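PDB 3FD3: chromosome replication initiation inhibitor protein, which probably binds DNA and regulates transcription as a LysR-family regulator, this chain being its C-terminal, substrate-binding part without the DNA-binding domain. Local coordinates for residues V2-A7 and S28-N33; V92-L97 and L120-S125; W179-L184 and G191-M196. One frame throughout, in Å; residues are numbered along the deposited sequence.

Contact 1: residues V2-A7 and S28-N33; sequences VTLNIA and SDYLVN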
loop_
_atom_site.group_PDB
_atom_site.type_symbol
_atom_site.label_atom_id
_atom_site.label_comp_id
_atom_site.label_asym_id
_atom_site.label_seq_id
_atom_site.Cartn_x
_atom_site.Cartn_y
_atom_site.Cartn_z
ATOM N N VAL A 2 14.733 21.141 -4.258
ATOM C CA VAL A 2 14.297 21.167 -2.859
ATOM C C VAL A 2 13.322 20.000 -2.634
ATOM O O VAL A 2 12.422 19.782 -3.448
ATOM C CB VAL A 2 13.631 22.505 -2.517
ATOM C CG1 VAL A 2 12.974 22.461 -1.144
ATOM C CG2 VAL A 2 14.700 23.656 -2.608
ATOM N N THR A 3 13.496 19.271 -1.541
ATOM C CA THR A 3 12.576 18.189 -1.197
ATOM C C THR A 3 11.578 18.626 -0.125
ATOM O O THR A 3 11.989 19.140 0.918
ATOM C CB THR A 3 13.323 16.957 -0.721
ATOM O OG1 THR A 3 14.153 16.487 -1.792
ATOM C CG2 THR A 3 12.330 15.843 -0.297
ATOM N N LEU A 4 10.287 18.426 -0.407
ATOM C CA LEU A 4 9.186 18.777 0.487
ATOM C C LEU A 4 8.716 17.548 1.234
ATOM O O LEU A 4 8.292 16.570 0.606
ATOM C CB LEU A 4 8.007 19.332 -0.319
ATOM C CG LEU A 4 8.275 20.541 -1.209
ATOM C CD1 LEU A 4 6.987 20.995 -1.849
ATOM C CD2 LEU A 4 8.907 21.660 -0.349
ATOM N N ASN A 5 8.791 17.599 2.560
ATOM C CA ASN A 5 8.241 16.526 3.421
ATOM C C ASN A 5 6.735 16.723 3.674
ATOM O O ASN A 5 6.323 17.727 4.295
ATOM C CB ASN A 5 8.979 16.517 4.766
ATOM C CG ASN A 5 10.474 16.280 4.627
ATOM O OD1 ASN A 5 10.939 15.653 3.679
ATOM N ND2 ASN A 5 11.245 16.812 5.575
ATOM N N ILE A 6 5.924 15.768 3.228
ATOM C CA ILE A 6 4.472 15.834 3.294
ATOM C C ILE A 6 3.959 14.504 3.851
ATOM O O ILE A 6 4.505 13.451 3.549
ATOM C CB ILE A 6 3.866 16.063 1.898
ATOM C CG1 ILE A 6 4.419 17.319 1.242
ATOM C CG2 ILE A 6 2.308 16.168 1.936
ATOM C CD1 ILE A 6 4.193 17.258 -0.314
ATOM N N ALA A 7 2.963 14.558 4.713
ATOM C CA ALA A 7 2.387 13.369 5.322
ATOM C C ALA A 7 0.988 13.138 4.753
ATOM O O ALA A 7 0.294 14.071 4.336
ATOM C CB ALA A 7 2.310 13.502 6.853
ATOM N N SER A 28 6.554 22.112 -11.328
ATOM C CA SER A 28 7.613 22.697 -10.533
ATOM C C SER A 28 8.845 21.792 -10.412
ATOM O O SER A 28 8.908 20.680 -10.980
ATOM C CB SER A 28 7.081 23.016 -9.163
ATOM O OG SER A 28 6.923 21.806 -8.447
ATOM N N ASP A 29 9.844 22.308 -9.702
ATOM C CA ASP A 29 11.114 21.619 -9.560
ATOM C C ASP A 29 11.212 20.839 -8.264
ATOM O O ASP A 29 12.233 20.176 -8.028
ATOM C CB ASP A 29 12.249 22.639 -9.646
ATOM C CG ASP A 29 12.356 23.229 -11.019
ATOM O OD1 ASP A 29 12.024 22.482 -11.967
ATOM O OD2 ASP A 29 12.753 24.414 -11.154
ATOM N N TYR A 30 10.158 20.876 -7.446
ATOM C CA TYR A 30 10.211 20.237 -6.149
ATOM C C TYR A 30 10.205 18.724 -6.240
ATOM O O TYR A 30 9.588 18.124 -7.134
ATOM C CB TYR A 30 9.027 20.668 -5.292
ATOM C CG TYR A 30 9.102 22.101 -4.854
ATOM C CD1 TYR A 30 9.935 22.475 -3.802
ATOM C CD2 TYR A 30 8.302 23.072 -5.440
ATOM C CE1 TYR A 30 9.995 23.794 -3.360
ATOM C CE2 TYR A 30 8.343 24.402 -4.987
ATOM C CZ TYR A 30 9.195 24.744 -3.943
ATOM O OH TYR A 30 9.280 26.046 -3.476
ATOM N N LEU A 31 10.897 18.113 -5.294
ATOM C CA LEU A 31 10.763 16.679 -5.032
ATOM C C LEU A 31 9.912 16.537 -3.783
ATOM O O LEU A 31 9.878 17.464 -2.967
ATOM C CB LEU A 31 12.151 16.069 -4.815
ATOM C CG LEU A 31 13.120 16.192 -6.004
ATOM C CD1 LEU A 31 14.549 15.827 -5.606
ATOM C CD2 LEU A 31 12.632 15.347 -7.159
ATOM N N VAL A 32 9.261 15.386 -3.601
ATOM C CA VAL A 32 8.472 15.131 -2.419
ATOM C C VAL A 32 8.977 13.906 -1.665
ATOM O O VAL A 32 9.464 12.940 -2.260
ATOM C CB VAL A 32 6.961 15.024 -2.732
ATOM C CG1 VAL A 32 6.474 16.377 -3.315
ATOM C CG2 VAL A 32 6.633 13.803 -3.687
ATOM N N ASN A 33 8.912 14.004 -0.347
ATOM C CA ASN A 33 9.166 12.881 0.537
ATOM C C ASN A 33 7.863 12.619 1.257
ATOM O O ASN A 33 7.432 13.417 2.115
ATOM C CB ASN A 33 10.302 13.221 1.492
ATOM C CG ASN A 33 10.575 12.123 2.501
ATOM O OD1 ASN A 33 9.937 11.102 2.518
ATOM N ND2 ASN A 33 11.547 12.350 3.342
HETATM O O HOH W 1 13.432 22.226 -6.426
#

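Contact 2: residues V92-L97 and L120-S125; sequences VTPAAL and LGEDVS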
loop_
_atom_site.group_PDB
_atom_site.type_symbol
_atom_site.label_atom_id
_atom_site.label_comp_id
_atom_site.label_asym_id
_atom_site.label_seq_id
_atom_site.Cartn_x
_atom_site.Cartn_y
_atom_site.Cartn_z
ATOM N N VAL A 92 -26.727 -9.922 8.979
ATOM C CA VAL A 92 -25.659 -9.300 9.741
ATOM C C VAL A 92 -26.170 -8.967 11.143
ATOM O O VAL A 92 -26.787 -7.922 11.361
ATOM C CB VAL A 92 -25.117 -8.040 9.029
ATOM C CG1 VAL A 92 -23.960 -7.454 9.814
ATOM C CG2 VAL A 92 -24.656 -8.397 7.618
ATOM N N THR A 93 -25.924 -9.876 12.077
ATOM C CA THR A 93 -26.418 -9.781 13.441
ATOM C C THR A 93 -25.233 -9.703 14.398
ATOM O O THR A 93 -24.102 -10.027 14.028
ATOM C CB THR A 93 -27.224 -11.021 13.804
ATOM O OG1 THR A 93 -26.355 -12.164 13.786
ATOM C CG2 THR A 93 -28.369 -11.216 12.815
ATOM N N PRO A 94 -25.482 -9.272 15.636
ATOM C CA PRO A 94 -24.400 -9.289 16.612
ATOM C C PRO A 94 -23.773 -10.672 16.783
ATOM O O PRO A 94 -22.544 -10.783 16.858
ATOM C CB PRO A 94 -25.092 -8.819 17.889
ATOM C CG PRO A 94 -26.125 -7.851 17.383
ATOM C CD PRO A 94 -26.658 -8.539 16.137
ATOM N N ALA A 95 -24.589 -11.719 16.794
ATOM C CA ALA A 95 -24.070 -13.070 16.946
ATOM C C ALA A 95 -23.147 -13.410 15.787
ATOM O O ALA A 95 -22.043 -13.959 15.987
ATOM C CB ALA A 95 -25.230 -14.099 17.047
ATOM N N ALA A 96 -23.587 -13.076 14.575
ATOM C CA ALA A 96 -22.783 -13.353 13.374
ATOM C C ALA A 96 -21.476 -12.563 13.350
ATOM O O ALA A 96 -20.422 -13.081 12.979
ATOM C CB ALA A 96 -23.598 -13.083 12.114
ATOM N N LEU A 97 -21.535 -11.299 13.768
ATOM C CA LEU A 97 -20.341 -10.443 13.784
ATOM C C LEU A 97 -19.325 -10.887 14.823
ATOM O O LEU A 97 -18.135 -10.614 14.696
ATOM C CB LEU A 97 -20.726 -8.988 14.020
ATOM C CG LEU A 97 -21.298 -8.265 12.803
ATOM C CD1 LEU A 97 -22.058 -7.009 13.283
ATOM C CD2 LEU A 97 -20.191 -7.941 11.766
ATOM N N LEU A 120 -25.618 -1.445 14.022
ATOM C CA LEU A 120 -26.349 -2.359 14.899
ATOM C C LEU A 120 -26.810 -1.740 16.219
ATOM O O LEU A 120 -27.575 -2.362 16.951
ATOM C CB LEU A 120 -25.489 -3.589 15.193
ATOM C CG LEU A 120 -25.381 -4.579 14.028
ATOM C CD1 LEU A 120 -24.363 -4.120 12.992
ATOM C CD2 LEU A 120 -25.037 -5.961 14.557
ATOM N N GLY A 121 -26.347 -0.529 16.529
ATOM C CA GLY A 121 -26.760 0.167 17.751
ATOM C C GLY A 121 -26.147 -0.400 19.019
ATOM O O GLY A 121 -26.608 -0.102 20.109
ATOM N N GLU A 122 -25.111 -1.220 18.875
ATOM C CA GLU A 122 -24.375 -1.769 20.011
ATOM C C GLU A 122 -22.954 -2.101 19.564
ATOM O O GLU A 122 -22.698 -2.206 18.371
ATOM C CB GLU A 122 -25.066 -3.022 20.558
ATOM C CG GLU A 122 -25.083 -4.231 19.625
ATOM C CD GLU A 122 -26.079 -5.294 20.073
ATOM O OE1 GLU A 122 -25.668 -6.267 20.734
ATOM O OE2 GLU A 122 -27.280 -5.146 19.774
ATOM N N ASP A 123 -22.048 -2.261 20.527
ATOM C CA ASP A 123 -20.683 -2.676 20.246
ATOM C C ASP A 123 -20.591 -4.187 20.213
ATOM O O ASP A 123 -21.081 -4.859 21.095
ATOM C CB ASP A 123 -19.710 -2.133 21.294
ATOM C CG ASP A 123 -19.374 -0.661 21.082
ATOM O OD1 ASP A 123 -18.963 -0.254 19.973
ATOM O OD2 ASP A 123 -19.505 0.106 22.041
ATOM N N VAL A 124 -19.965 -4.727 19.177
ATOM C CA VAL A 124 -19.716 -6.155 19.113
ATOM C C VAL A 124 -18.226 -6.373 18.932
ATOM O O VAL A 124 -17.624 -5.765 18.057
ATOM C CB VAL A 124 -20.472 -6.821 17.928
ATOM C CG1 VAL A 124 -20.235 -8.327 17.922
ATOM C CG2 VAL A 124 -21.964 -6.495 17.985
ATOM N N SER A 125 -17.638 -7.253 19.743
ATOM C CA SER A 125 -16.233 -7.612 19.574
ATOM C C SER A 125 -16.095 -8.680 18.492
ATOM O O SER A 125 -16.600 -9.798 18.637
ATOM C CB SER A 125 -15.643 -8.131 20.878
ATOM O OG SER A 125 -14.252 -8.335 20.727
#

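Contact 3: residues W179-L184 and G191-M196; sequences WQVNRL and GLTANM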
loop_
_atom_site.group_PDB
_atom_site.type_symbol
_atom_site.label_atom_id
_atom_site.label_comp_id
_atom_site.label_asym_id
_atom_site.label_seq_id
_atom_site.Cartn_x
_atom_site.Cartn_y
_atom_site.Cartn_z
ATOM N N TRP A 179 -6.285 19.558 5.245
ATOM C CA TRP A 179 -4.946 19.844 4.778
ATOM C C TRP A 179 -4.357 20.866 5.748
ATOM O O TRP A 179 -4.899 21.993 5.890
ATOM C CB TRP A 179 -5.054 20.416 3.386
ATOM C CG TRP A 179 -3.787 20.858 2.708
ATOM C CD1 TRP A 179 -3.515 22.124 2.238
ATOM C CD2 TRP A 179 -2.653 20.055 2.345
ATOM N NE1 TRP A 179 -2.274 22.154 1.628
ATOM C CE2 TRP A 179 -1.715 20.913 1.705
ATOM C CE3 TRP A 179 -2.305 18.717 2.550
ATOM C CZ2 TRP A 179 -0.470 20.458 1.245
ATOM C CZ3 TRP A 179 -1.070 18.266 2.073
ATOM C CH2 TRP A 179 -0.182 19.132 1.408
ATOM N N GLN A 180 -3.266 20.492 6.410
ATOM C CA GLN A 180 -2.605 21.320 7.432
ATOM C C GLN A 180 -1.248 21.689 6.862
ATOM O O GLN A 180 -0.568 20.832 6.315
ATOM C CB GLN A 180 -2.471 20.599 8.771
ATOM C CG GLN A 180 -3.805 20.306 9.459
ATOM C CD GLN A 180 -3.811 20.501 10.980
ATOM O OE1 GLN A 180 -3.033 21.284 11.531
ATOM N NE2 GLN A 180 -4.719 19.794 11.661
ATOM N N VAL A 181 -0.892 22.974 6.887
ATOM C CA VAL A 181 0.370 23.437 6.314
ATOM C C VAL A 181 1.075 24.343 7.293
ATOM O O VAL A 181 0.459 25.235 7.887
ATOM C CB VAL A 181 0.168 24.230 5.000
ATOM C CG1 VAL A 181 1.519 24.603 4.392
ATOM C CG2 VAL A 181 -0.714 23.410 4.012
ATOM N N ASN A 182 2.369 24.104 7.486
ATOM C CA ASN A 182 3.206 24.989 8.298
ATOM C C ASN A 182 3.064 26.419 7.784
ATOM O O ASN A 182 3.277 26.683 6.599
ATOM C CB ASN A 182 4.650 24.518 8.185
ATOM C CG ASN A 182 5.600 25.317 9.003
ATOM O OD1 ASN A 182 5.713 26.548 8.831
ATOM N ND2 ASN A 182 6.339 24.635 9.892
ATOM N N ARG A 183 2.721 27.341 8.684
ATOM C CA ARG A 183 2.396 28.716 8.287
ATOM C C ARG A 183 3.562 29.398 7.569
ATOM O O ARG A 183 3.338 30.187 6.665
ATOM C CB ARG A 183 1.966 29.557 9.500
ATOM C CG ARG A 183 3.105 29.971 10.428
ATOM C CD ARG A 183 2.620 30.773 11.651
ATOM N NE ARG A 183 3.657 30.887 12.680
ATOM C CZ ARG A 183 4.556 31.865 12.716
ATOM N NH1 ARG A 183 4.538 32.825 11.798
ATOM N NH2 ARG A 183 5.467 31.896 13.670
ATOM N N LEU A 184 4.789 29.061 7.961
ATOM C CA LEU A 184 5.993 29.652 7.371
ATOM C C LEU A 184 6.300 29.175 5.951
ATOM O O LEU A 184 7.030 29.866 5.214
ATOM C CB LEU A 184 7.201 29.420 8.282
ATOM C CG LEU A 184 7.119 30.050 9.688
ATOM C CD1 LEU A 184 8.322 29.640 10.542
ATOM C CD2 LEU A 184 7.008 31.554 9.606
ATOM N N GLY A 191 0.893 26.671 -4.512
ATOM C CA GLY A 191 0.588 25.812 -5.686
ATOM C C GLY A 191 0.231 24.383 -5.323
ATOM O O GLY A 191 -0.669 23.762 -5.910
ATOM N N LEU A 192 0.944 23.856 -4.339
ATOM C CA LEU A 192 0.673 22.524 -3.831
ATOM C C LEU A 192 -0.708 22.501 -3.208
ATOM O O LEU A 192 -1.539 21.637 -3.508
ATOM C CB LEU A 192 1.708 22.137 -2.792
ATOM C CG LEU A 192 1.560 20.780 -2.122
ATOM C CD1 LEU A 192 1.440 19.625 -3.194
ATOM C CD2 LEU A 192 2.700 20.522 -1.160
ATOM N N THR A 193 -0.948 23.462 -2.320
ATOM C CA THR A 193 -2.245 23.623 -1.696
ATOM C C THR A 193 -3.366 23.741 -2.690
ATOM O O THR A 193 -4.393 23.082 -2.512
ATOM C CB THR A 193 -2.246 24.836 -0.725
ATOM O OG1 THR A 193 -1.331 24.512 0.315
ATOM C CG2 THR A 193 -3.606 25.066 -0.126
ATOM N N ALA A 194 -3.193 24.545 -3.737
ATOM C CA ALA A 194 -4.232 24.694 -4.735
ATOM C C ALA A 194 -4.573 23.337 -5.349
ATOM O O ALA A 194 -5.728 23.022 -5.560
ATOM C CB ALA A 194 -3.791 25.676 -5.861
ATOM N N ASN A 195 -3.544 22.565 -5.662
ATOM C CA ASN A 195 -3.738 21.210 -6.235
ATOM C C ASN A 195 -4.368 20.220 -5.261
ATOM O O ASN A 195 -5.212 19.422 -5.649
ATOM C CB ASN A 195 -2.409 20.707 -6.812
ATOM C CG ASN A 195 -2.072 21.377 -8.130
ATOM O OD1 ASN A 195 -2.877 21.354 -9.039
ATOM N ND2 ASN A 195 -0.924 22.009 -8.219
HETATM N N MSE A 196 -3.989 20.261 -3.977
HETATM C CA MSE A 196 -4.615 19.377 -2.989
HETATM C C MSE A 196 -6.089 19.727 -2.858
HETATM O O MSE A 196 -6.975 18.879 -3.040
HETATM C CB MSE A 196 -3.948 19.458 -1.608
HETATM C CG MSE A 196 -2.443 19.291 -1.587
HETATM SE SE MSE A 196 -1.781 17.709 -2.558
HETATM C CE MSE A 196 -2.504 16.435 -1.333
#

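Contact 1: residues V2-A7 and S28-N33
The backbone oxygen of Leu-31 is gripped twice from the neighbouring strand: Leu-4 N donates to it at 2.8 Å, nearly straight (N-H...O 170°), while the CA-H of Thr-3 leans on the same Leu-31 O at 3.3 Å. Leu-4 O repeats the pattern, taking the N-H of Asn-33 at 2.8 Å and the CA-H of Val-32. Hydrogen bonds from Leu-31 N to Val-2 O and from Ile-6 N to Asn-33 O complete the parallel pairing. This is the first beta-alpha-beta crossover of a periplasmic-binding-protein-like lobe, with helix 17-26 packed over the face that carries Leu-4, Ile-6 and Val-32. Just before the second strand, the Tyr-30 ring meets Val-2 at its edge and Leu-4 with one face. Leu-4 CG lies anti to its carbonyl carbon (chi1 -57°), which brings CD1 over that face, 4.1 Å from the centroid, a CH-pi contact; Val-2 CG1 sits in the ring plane. On the other face of the sheet, Asn-5 OD1 approaches Asn-33 CB to 3.3 Å, with the two amides almost perpendicular. The far edge of strand 31-36 meets the second subunit, whose His-129 ND1 is hydrogen-bonded to Val-32 N.

Contact 2: residues V92-L97 and L120-S125
The carboxylate of Glu-122 lays one flat face over Pro-94, whose CG is 3.7 Å from Glu-122 CD and about equally far from both oxygens. From the same side of the proline ring come Leu-120 CD2, over the CD end, and Val-124 CG2, beyond CB. Both segments belong to the second lobe of the periplasmic-binding-protein-like LysR regulatory domain. The proline occupies the first turn of a short helix, 94-97, with Thr-93 as its N-cap: Thr-93 OG1 accepts from Ala-96 N at 3.0 Å. The partner segment is the turn that leaves helix 111-120, where Gly-121 takes positive phi and directs the chain toward strand 128-130. Leu-97 and Leu-120 reach toward one another tip to tip. Leu-120 is modelled in two conformers, and the 3.4 Å separation of its CD2 from Leu-97 CD1 is tighter than usual, so the exact closeness is doubtful. Behind Leu-97, Phe-88 and Trp-147 continue the apolar cluster, whereas Asp-123 forms a salt bridge with Arg-117. Val-124 lies against one side of the helix, touching both Pro-94 and Leu-97: with CG1 anti to its backbone N (chi1 -178°), that methyl rests 3.5 Å from Pro-94 O and 4.0 Å from Leu-97 CB.

Contact 3: residues W179-L184 and G191-M196
Trp-179 and Thr-193 illustrate how a buried indole can be fixed by its edge and its faces at once. The edge is polar: NE1 donates to Thr-193 OG1 at 2.9 Å, almost straight (N-H...O 171°), with the oxygen lying in the ring plane. Such a bond satisfies the N-H in a buried setting and restricts rotation of the indole. Trp-179 CG is anti to the backbone N (chi1 177°), which carries the ring across to the helix. Thr-193 OG1 also makes a weak hydrogen bond to Leu-189 O, just ahead of the helix, which may help orient the hydroxyl.

One face of the ring receives Met-196, a selenomethionine, whose chain runs at about a right angle to the tryptophan side chain. In the conformer described, one of two modelled, its CG stands 3.6 Å from the centroid of the six-membered ring, almost along the ring normal, a CH-pi contact. Bends at chi2 and chi3 leave SE above the same face but farther off, at 4.8 Å from that centroid, a Met-aromatic contact. Val-181 CG2, two residues along the strand, lies over the opposite face toward the rim and also nears Thr-193 OG1, at 3.9 Å. Leu-192 comes in obliquely, with CG 3.9 Å from Trp-179 CZ2. Past the strand end, Asn-182 OD1 accepts from Leu-184 N, an Asx turn that starts the connection to the helix.

Strand residues 179-181 and helix residues 191-196 run nearly antiparallel (173°). Trp-179 also touches Ala-53 and Val-55 of strand 53-56 and Leu-70 of strand 66-79, while Leu-192 and Met-196 pack on helix 17-26, so helix 190-203 lies against both the sheet and that helix.

Read from the N terminus, the three contacts follow one another in series, and none nests in or crosses another. Contact 1 closes a 20-residue excursion through helices 10-13 and 17-26. Contact 2 comes next, bringing together the ends of a 22-residue passage that includes strand 102-104 and most of helix 111-120; its centre lies about 45 Å from that of contact 1, across the centre of the chain. Contact 3 spans just six residues as the chain, returned to the first lobe by strand 165-181, enters helix 190-203. Contacts 1 and 3 meet in space although far apart in sequence: Ile-6 CD1 packs 3.7 Å from Leu-192 CD2, joining the start of the chain to its final helix.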